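Local coordinates for protein thioesterase (Pseudomonas aeruginosa, PDB 2O5U) that probably hydrolyses fatty acyl-CoA thioesters and has the hotdog fold of 4-hydroxybenzoyl-CoA thioesterases, at residues A[129-132]-A[136-139]; A[47-52]-A[119-124]. All coordinates share one frame; numbering follows the deposited sequence.

Contact 1 of 2, residues A[129-132]-A[136-139]; sequences PVAI and LRDA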
ATOM      1  N   PRO A 129     -10.373 -21.836 -16.418  1.00 27.46           N
ATOM      2  CA  PRO A 129     -11.469 -20.928 -16.761  1.00 26.58           C
ATOM      3  C   PRO A 129     -12.810 -21.636 -16.758  1.00 24.96           C
ATOM      4  O   PRO A 129     -12.932 -22.754 -17.213  1.00 24.74           O
ATOM      5  CB  PRO A 129     -11.089 -20.411 -18.156  1.00 27.31           C
ATOM      6  CG  PRO A 129      -9.534 -20.469 -18.141  1.00 27.08           C
ATOM      7  CD  PRO A 129      -9.273 -21.783 -17.406  1.00 28.24           C
ATOM      8  N   VAL A 130     -13.799 -20.966 -16.206  1.00 23.69           N
ATOM      9  CA  VAL A 130     -15.170 -21.444 -16.159  1.00 23.32           C
ATOM     10  C   VAL A 130     -15.975 -20.294 -16.703  1.00 22.30           C
ATOM     11  O   VAL A 130     -15.427 -19.195 -16.851  1.00 22.18           O
ATOM     12  CB  VAL A 130     -15.628 -21.752 -14.726  1.00 22.42           C
ATOM     13  CG1 VAL A 130     -15.038 -23.071 -14.295  1.00 26.70           C
ATOM     14  CG2 VAL A 130     -15.251 -20.612 -13.775  1.00 24.01           C
ATOM     15  N   ALA A 131     -17.259 -20.491 -16.949  1.00 20.43           N
ATOM     16  CA  ALA A 131     -18.035 -19.332 -17.401  1.00 20.03           C
ATOM     17  C   ALA A 131     -18.400 -18.448 -16.212  1.00 20.41           C
ATOM     18  O   ALA A 131     -18.570 -18.922 -15.050  1.00 17.75           O
ATOM     19  CB  ALA A 131     -19.237 -19.723 -18.186  1.00 20.19           C
ATOM     20  N   ILE A 132     -18.489 -17.153 -16.498  1.00 18.47           N
ATOM     21  CA  ILE A 132     -18.944 -16.201 -15.516  1.00 19.66           C
ATOM     22  C   ILE A 132     -20.328 -16.673 -15.003  1.00 19.65           C
ATOM     23  O   ILE A 132     -21.256 -16.915 -15.804  1.00 18.92           O
ATOM     24  CB  ILE A 132     -19.055 -14.784 -16.166  1.00 19.65           C
ATOM     25  CG1 ILE A 132     -17.666 -14.277 -16.607  1.00 18.92           C
ATOM     26  CG2 ILE A 132     -19.792 -13.836 -15.245  1.00 21.54           C
ATOM     27  CD1 ILE A 132     -17.757 -13.002 -17.604  1.00 18.96           C
ATOM     28  N   LEU A 136     -23.627 -13.028 -11.553  1.00 22.14           N
ATOM     29  CA  LEU A 136     -22.590 -12.041 -11.836  1.00 22.49           C
ATOM     30  C   LEU A 136     -22.728 -11.500 -13.286  1.00 21.55           C
ATOM     31  O   LEU A 136     -22.610 -10.286 -13.517  1.00 22.38           O
ATOM     32  CB  LEU A 136     -21.245 -12.708 -11.619  1.00 23.10           C
ATOM     33  CG  LEU A 136     -19.916 -12.007 -11.627  1.00 27.30           C
ATOM     34  CD1 LEU A 136     -20.056 -10.719 -10.852  1.00 31.37           C
ATOM     35  CD2 LEU A 136     -18.873 -12.896 -10.953  1.00 25.46           C
ATOM     36  N   ARG A 137     -22.982 -12.383 -14.260  1.00 20.79           N
ATOM     37  CA  ARG A 137     -23.288 -11.966 -15.653  1.00 20.88           C
ATOM     38  C   ARG A 137     -24.418 -10.899 -15.716  1.00 21.60           C
ATOM     39  O   ARG A 137     -24.306  -9.873 -16.421  1.00 21.25           O
ATOM     40  CB  ARG A 137     -23.686 -13.183 -16.518  1.00 21.59           C
ATOM     41  CG  ARG A 137     -23.825 -12.858 -18.012  1.00 20.81           C
ATOM     42  CD  ARG A 137     -24.156 -14.092 -18.865  1.00 22.59           C
ATOM     43  NE  ARG A 137     -23.175 -15.153 -18.605  1.00 24.72           N
ATOM     44  CZ  ARG A 137     -21.942 -15.196 -19.096  1.00 24.67           C
ATOM     45  NH1 ARG A 137     -21.523 -14.253 -19.926  1.00 25.40           N
ATOM     46  NH2 ARG A 137     -21.125 -16.183 -18.740  1.00 23.64           N
ATOM     47  N   ASP A 138     -25.509 -11.173 -15.010  1.00 20.93           N
ATOM     48  CA  ASP A 138     -26.700 -10.293 -15.005  1.00 21.10           C
ATOM     49  C   ASP A 138     -26.323  -8.900 -14.536  1.00 20.98           C
ATOM     50  O   ASP A 138     -26.700  -7.926 -15.137  1.00 21.46           O
ATOM     51  CB  ASP A 138     -27.778 -10.849 -14.065  1.00 20.78           C
ATOM     52  CG  ASP A 138     -28.528 -12.025 -14.663  1.00 25.84           C
ATOM     53  OD1 ASP A 138     -28.395 -12.266 -15.896  1.00 24.57           O
ATOM     54  OD2 ASP A 138     -29.239 -12.683 -13.884  1.00 28.76           O
ATOM     55  N   ALA A 139     -25.545  -8.828 -13.471  1.00 20.19           N
ATOM     56  CA  ALA A 139     -25.042  -7.553 -12.926  1.00 20.14           C
ATOM     57  C   ALA A 139     -24.103  -6.833 -13.886  1.00 20.38           C
ATOM     58  O   ALA A 139     -24.153  -5.577 -14.032  1.00 19.39           O
ATOM     59  CB  ALA A 139     -24.367  -7.803 -11.585  1.00 19.20           C
TER
HETATM   60  O   HOH W   1     -24.151 -17.162 -16.987  1.00 27.80           O
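The carbonyl oxygen of I132 is approached by two donors that both lead to R137. This is where, in the hotdog fold, the loop leaving strand 113-123 turns into helix 134-141, with the CA atoms of I132 and R137 6.1 Å apart. NH2 of R137 lies 3.0 Å from I132 O, but the N-H...O angle of 128° marks this direct bond as weak. Beside it a water donates to I132 O at 3.1 Å. The same water accepts from NE of R137 at 2.8 Å and sits at the edge of the guanidinium, in its plane, so a water-mediated link from NE supplements the bent direct bond from NH2. The R137 chain is extended through its first two torsions, and the bend at chi3 (-53°) then turns the guanidinium toward I132, bringing NH2 to its carbonyl oxygen. Its other ties reach the turn between strands 83-92 and 96-105: NH1 bonds to G93 O and NH2 to N94 O. The positive group is thus met by backbone carbonyls of two separate loops, whose dipoles probably help to stabilise its charge. I132 also bonds to N94 through its backbone, so R137 ties the helix, and I132 the loop, to the turn at G93 and N94. Apolar contact backs the polar one. CG2 of I132 is anti to the backbone N (chi1 of CG1 -64°), and this branch meets the helix, lying 3.6 Å from the backbone N of R137 and also over one face of the guanidinium. It packs against CG of L136 at 4.1 Å as well. CB of A131 lies at the guanidinium edge, near its plane, while CB of I132 stands 3.6 Å from NH2 of R137.

Contact 2 of 2, residues A[47-52]-A[119-124]; sequences TYLIER and HVFVER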
ATOM      1  N   THR A  47     -16.414  -4.121  -5.534  1.00 18.05           N
ATOM      2  CA  THR A  47     -17.528  -3.597  -4.733  1.00 18.37           C
ATOM      3  C   THR A  47     -18.874  -3.888  -5.428  1.00 19.23           C
ATOM      4  O   THR A  47     -19.787  -4.480  -4.822  1.00 18.21           O
ATOM      5  CB  THR A  47     -17.320  -2.082  -4.427  1.00 19.55           C
ATOM      6  OG1 THR A  47     -16.080  -1.915  -3.714  1.00 19.38           O
ATOM      7  CG2 THR A  47     -18.487  -1.514  -3.573  1.00 21.33           C
ATOM      8  N   TYR A  48     -18.944  -3.522  -6.707  1.00 18.69           N
ATOM      9  CA  TYR A  48     -20.090  -3.819  -7.558  1.00 19.88           C
ATOM     10  C   TYR A  48     -20.431  -5.333  -7.659  1.00 18.82           C
ATOM     11  O   TYR A  48     -21.585  -5.718  -7.399  1.00 19.83           O
ATOM     12  CB  TYR A  48     -19.888  -3.237  -8.937  1.00 19.18           C
ATOM     13  CG  TYR A  48     -21.124  -3.371  -9.784  1.00 20.65           C
ATOM     14  CD1 TYR A  48     -22.177  -2.455  -9.671  1.00 20.41           C
ATOM     15  CD2 TYR A  48     -21.230  -4.422 -10.707  1.00 20.91           C
ATOM     16  CE1 TYR A  48     -23.328  -2.595 -10.457  1.00 20.30           C
ATOM     17  CE2 TYR A  48     -22.351  -4.583 -11.483  1.00 22.91           C
ATOM     18  CZ  TYR A  48     -23.397  -3.663 -11.365  1.00 21.76           C
ATOM     19  OH  TYR A  48     -24.506  -3.885 -12.174  1.00 18.96           O
ATOM     20  N   LEU A  49     -19.446  -6.173  -7.989  1.00 18.61           N
ATOM     21  CA  LEU A  49     -19.658  -7.630  -8.191  1.00 18.51           C
ATOM     22  C   LEU A  49     -20.202  -8.291  -6.942  1.00 19.10           C
ATOM     23  O   LEU A  49     -21.121  -9.155  -7.019  1.00 19.04           O
ATOM     24  CB  LEU A  49     -18.363  -8.342  -8.618  1.00 18.17           C
ATOM     25  CG  LEU A  49     -17.584  -7.986  -9.895  1.00 19.53           C
ATOM     26  CD1 LEU A  49     -16.303  -8.789 -10.009  1.00 20.36           C
ATOM     27  CD2 LEU A  49     -18.409  -8.132 -11.124  1.00 23.41           C
ATOM     28  N   ILE A  50     -19.665  -7.882  -5.785  1.00 18.08           N
ATOM     29  CA  ILE A  50     -20.153  -8.384  -4.506  1.00 19.31           C
ATOM     30  C   ILE A  50     -21.559  -7.867  -4.196  1.00 19.55           C
ATOM     31  O   ILE A  50     -22.488  -8.662  -3.941  1.00 18.06           O
ATOM     32  CB  ILE A  50     -19.163  -8.047  -3.310  1.00 18.72           C
ATOM     33  CG1 ILE A  50     -17.802  -8.770  -3.488  1.00 18.12           C
ATOM     34  CG2 ILE A  50     -19.861  -8.376  -1.929  1.00 18.69           C
ATOM     35  CD1 ILE A  50     -16.610  -8.184  -2.631  1.00 19.41           C
ATOM     36  N   GLU A  51     -21.717  -6.545  -4.161  1.00 19.78           N
ATOM     37  CA  GLU A  51     -23.005  -5.959  -3.763  1.00 23.35           C
ATOM     38  C   GLU A  51     -24.129  -6.220  -4.747  1.00 23.48           C
ATOM     39  O   GLU A  51     -25.292  -6.449  -4.320  1.00 24.75           O
ATOM     40  CB  GLU A  51     -22.879  -4.442  -3.535  1.00 23.72           C
ATOM     41  CG  GLU A  51     -21.917  -4.098  -2.386  1.00 27.04           C
ATOM     42  CD  GLU A  51     -21.849  -2.608  -2.083  1.00 28.03           C
ATOM     43  OE1 GLU A  51     -22.234  -1.839  -2.996  1.00 31.02           O
ATOM     44  OE2 GLU A  51     -21.431  -2.247  -0.941  1.00 29.38           O
ATOM     45  N   ARG A  52     -23.827  -6.173  -6.049  1.00 22.22           N
ATOM     46  CA  ARG A  52     -24.862  -6.317  -7.044  1.00 23.34           C
ATOM     47  C   ARG A  52     -24.895  -7.696  -7.710  1.00 23.86           C
ATOM     48  O   ARG A  52     -25.979  -8.146  -8.141  1.00 23.32           O
ATOM     49  CB  ARG A  52     -24.776  -5.204  -8.081  1.00 23.11           C
ATOM     50  CG  ARG A  52     -25.373  -3.861  -7.536  1.00 27.01           C
ATOM     51  N   HIS A 119     -10.966  -9.097 -16.421  1.00 17.79           N
ATOM     52  CA  HIS A 119     -11.132 -10.309 -15.639  1.00 18.77           C
ATOM     53  C   HIS A 119     -11.324 -11.518 -16.555  1.00 19.90           C
ATOM     54  O   HIS A 119     -12.099 -11.454 -17.552  1.00 19.64           O
ATOM     55  CB  HIS A 119     -12.374 -10.226 -14.720  1.00 18.54           C
ATOM     56  CG  HIS A 119     -12.110  -9.672 -13.349  1.00 20.22           C
ATOM     57  ND1 HIS A 119     -13.109  -9.117 -12.572  1.00 18.07           N
ATOM     58  CD2 HIS A 119     -10.983  -9.651 -12.588  1.00 19.65           C
ATOM     59  CE1 HIS A 119     -12.602  -8.747 -11.406  1.00 21.41           C
ATOM     60  NE2 HIS A 119     -11.315  -9.059 -11.392  1.00 20.04           N
ATOM     61  N   VAL A 120     -10.659 -12.615 -16.183  1.00 19.44           N
ATOM     62  CA  VAL A 120     -11.071 -13.981 -16.624  1.00 21.24           C
ATOM     63  C   VAL A 120     -11.449 -14.734 -15.352  1.00 20.81           C
ATOM     64  O   VAL A 120     -10.744 -14.675 -14.328  1.00 21.52           O
ATOM     65  CB  VAL A 120      -9.937 -14.779 -17.347  1.00 20.80           C
ATOM     66  CG1 VAL A 120     -10.443 -16.197 -17.741  1.00 22.78           C
ATOM     67  CG2 VAL A 120      -9.464 -14.047 -18.617  1.00 22.32           C
ATOM     68  N   PHE A 121     -12.556 -15.452 -15.423  1.00 20.68           N
ATOM     69  CA  PHE A 121     -13.100 -16.153 -14.312  1.00 18.78           C
ATOM     70  C   PHE A 121     -12.633 -17.624 -14.343  1.00 19.75           C
ATOM     71  O   PHE A 121     -12.697 -18.307 -15.377  1.00 18.64           O
ATOM     72  CB  PHE A 121     -14.630 -15.947 -14.209  1.00 20.61           C
ATOM     73  CG  PHE A 121     -14.985 -14.599 -13.659  1.00 21.46           C
ATOM     74  CD1 PHE A 121     -15.120 -13.489 -14.517  1.00 18.91           C
ATOM     75  CD2 PHE A 121     -15.012 -14.389 -12.274  1.00 22.37           C
ATOM     76  CE1 PHE A 121     -15.398 -12.188 -14.001  1.00 20.34           C
ATOM     77  CE2 PHE A 121     -15.279 -13.094 -11.747  1.00 22.59           C
ATOM     78  CZ  PHE A 121     -15.465 -11.989 -12.617  1.00 22.74           C
ATOM     79  N   VAL A 122     -12.141 -18.071 -13.202  1.00 18.29           N
ATOM     80  CA  VAL A 122     -11.570 -19.383 -13.141  1.00 19.38           C
ATOM     81  C   VAL A 122     -12.031 -20.132 -11.912  1.00 20.76           C
ATOM     82  O   VAL A 122     -12.405 -19.516 -10.883  1.00 18.69           O
ATOM     83  CB  VAL A 122      -9.977 -19.361 -13.129  1.00 18.97           C
ATOM     84  CG1 VAL A 122      -9.390 -18.807 -14.422  1.00 17.21           C
ATOM     85  CG2 VAL A 122      -9.421 -18.710 -11.895  1.00 20.18           C
ATOM     86  N   GLU A 123     -11.954 -21.476 -12.004  1.00 21.02           N
ATOM     87  CA  GLU A 123     -12.177 -22.304 -10.828  1.00 24.26           C
ATOM     88  C   GLU A 123     -11.114 -21.999  -9.732  1.00 24.46           C
ATOM     89  O   GLU A 123      -9.894 -21.984 -10.002  1.00 25.30           O
ATOM     90  CB  GLU A 123     -12.238 -23.797 -11.219  1.00 25.05           C
ATOM     91  CG  GLU A 123     -12.778 -24.710 -10.111  1.00 31.59           C
ATOM     92  CD  GLU A 123     -11.673 -25.223  -9.182  1.00 36.68           C
ATOM     93  OE1 GLU A 123     -10.798 -25.963  -9.681  1.00 36.67           O
ATOM     94  OE2 GLU A 123     -11.682 -24.907  -7.961  1.00 37.95           O
ATOM     95  N   ARG A 124     -11.579 -21.726  -8.514  1.00 25.34           N
ATOM     96  CA  ARG A 124     -10.708 -21.266  -7.408  1.00 26.89           C
ATOM     97  C   ARG A 124      -9.401 -22.073  -7.232  1.00 27.56           C
ATOM     98  O   ARG A 124      -8.313 -21.495  -7.238  1.00 28.09           O
ATOM     99  CB  ARG A 124     -11.548 -21.140  -6.111  1.00 26.07           C
ATOM    100  CG  ARG A 124     -10.827 -20.573  -4.854  1.00 28.87           C
ATOM    101  CD  ARG A 124     -11.810 -19.991  -3.800  1.00 28.54           C
ATOM    102  NE  ARG A 124     -11.115 -19.064  -2.871  1.00 32.18           N
ATOM    103  CZ  ARG A 124     -11.710 -18.029  -2.283  1.00 35.03           C
ATOM    104  NH1 ARG A 124     -12.999 -17.782  -2.567  1.00 34.79           N
ATOM    105  NH2 ARG A 124     -11.017 -17.222  -1.449  1.00 38.62           N
TER
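In the hotdog fold a long helix is wrapped by a curved antiparallel sheet, and here the C-terminal part of that helix, 47-52, meets strand 113-123 through one side chain. L49 points at the sheet; its CG is anti to the carbonyl carbon (chi1 -60°) and CD1 continues the chain in an extended line (chi2 176°), which makes this methyl the reaching tip. CD1 lies 4.0 Å from CE1 of H119, at the edge of the imidazole and near its plane. It also lies 4.2 Å from CZ of F121, again at a ring edge rather than over a face. H119 and F121, two residues apart on the strand, both point toward the helix, so a single methyl touches two ring rims. The contact is light, 81 Å² in total, and the nearest CA atoms, of L49 and H119, remain 11.6 Å apart, a gap bridged by side chains alone. ND1 of H119 is hydrogen-bonded to the hydroxyl of Y99 on strand 96-105, a residue that L49 also touches. L140 of helix 134-141 adds a further apolar neighbour to L49, in the buried layer between helix and sheet that characterises the hotdog fold.

The two contacts have centres 8 Å apart; contact 2 uses strand 113-123, and contact 1 the loop and helix that follow it in the chain. Contact 2 is fully buried: L49 meets the rims of H119 and F121 by van der Waals contact, with the polar nitrogen ND1 of H119 satisfied by Y99. Contact 1 lies farther from the chain centre and is only partly buried, so its chemistry is mixed, with a partly exposed arginine and a bound water against buried I132 and L136. Those two side chains are the join, since both pack on F121 and L136 also reaches L49. Polar stitches strengthen the seam: the backbone of V130 bonds to that of F121, and the hydroxyl of Y48 bonds to A139 O. Helix 134-141 thus packs on both helix 34-53 and strand 113-123.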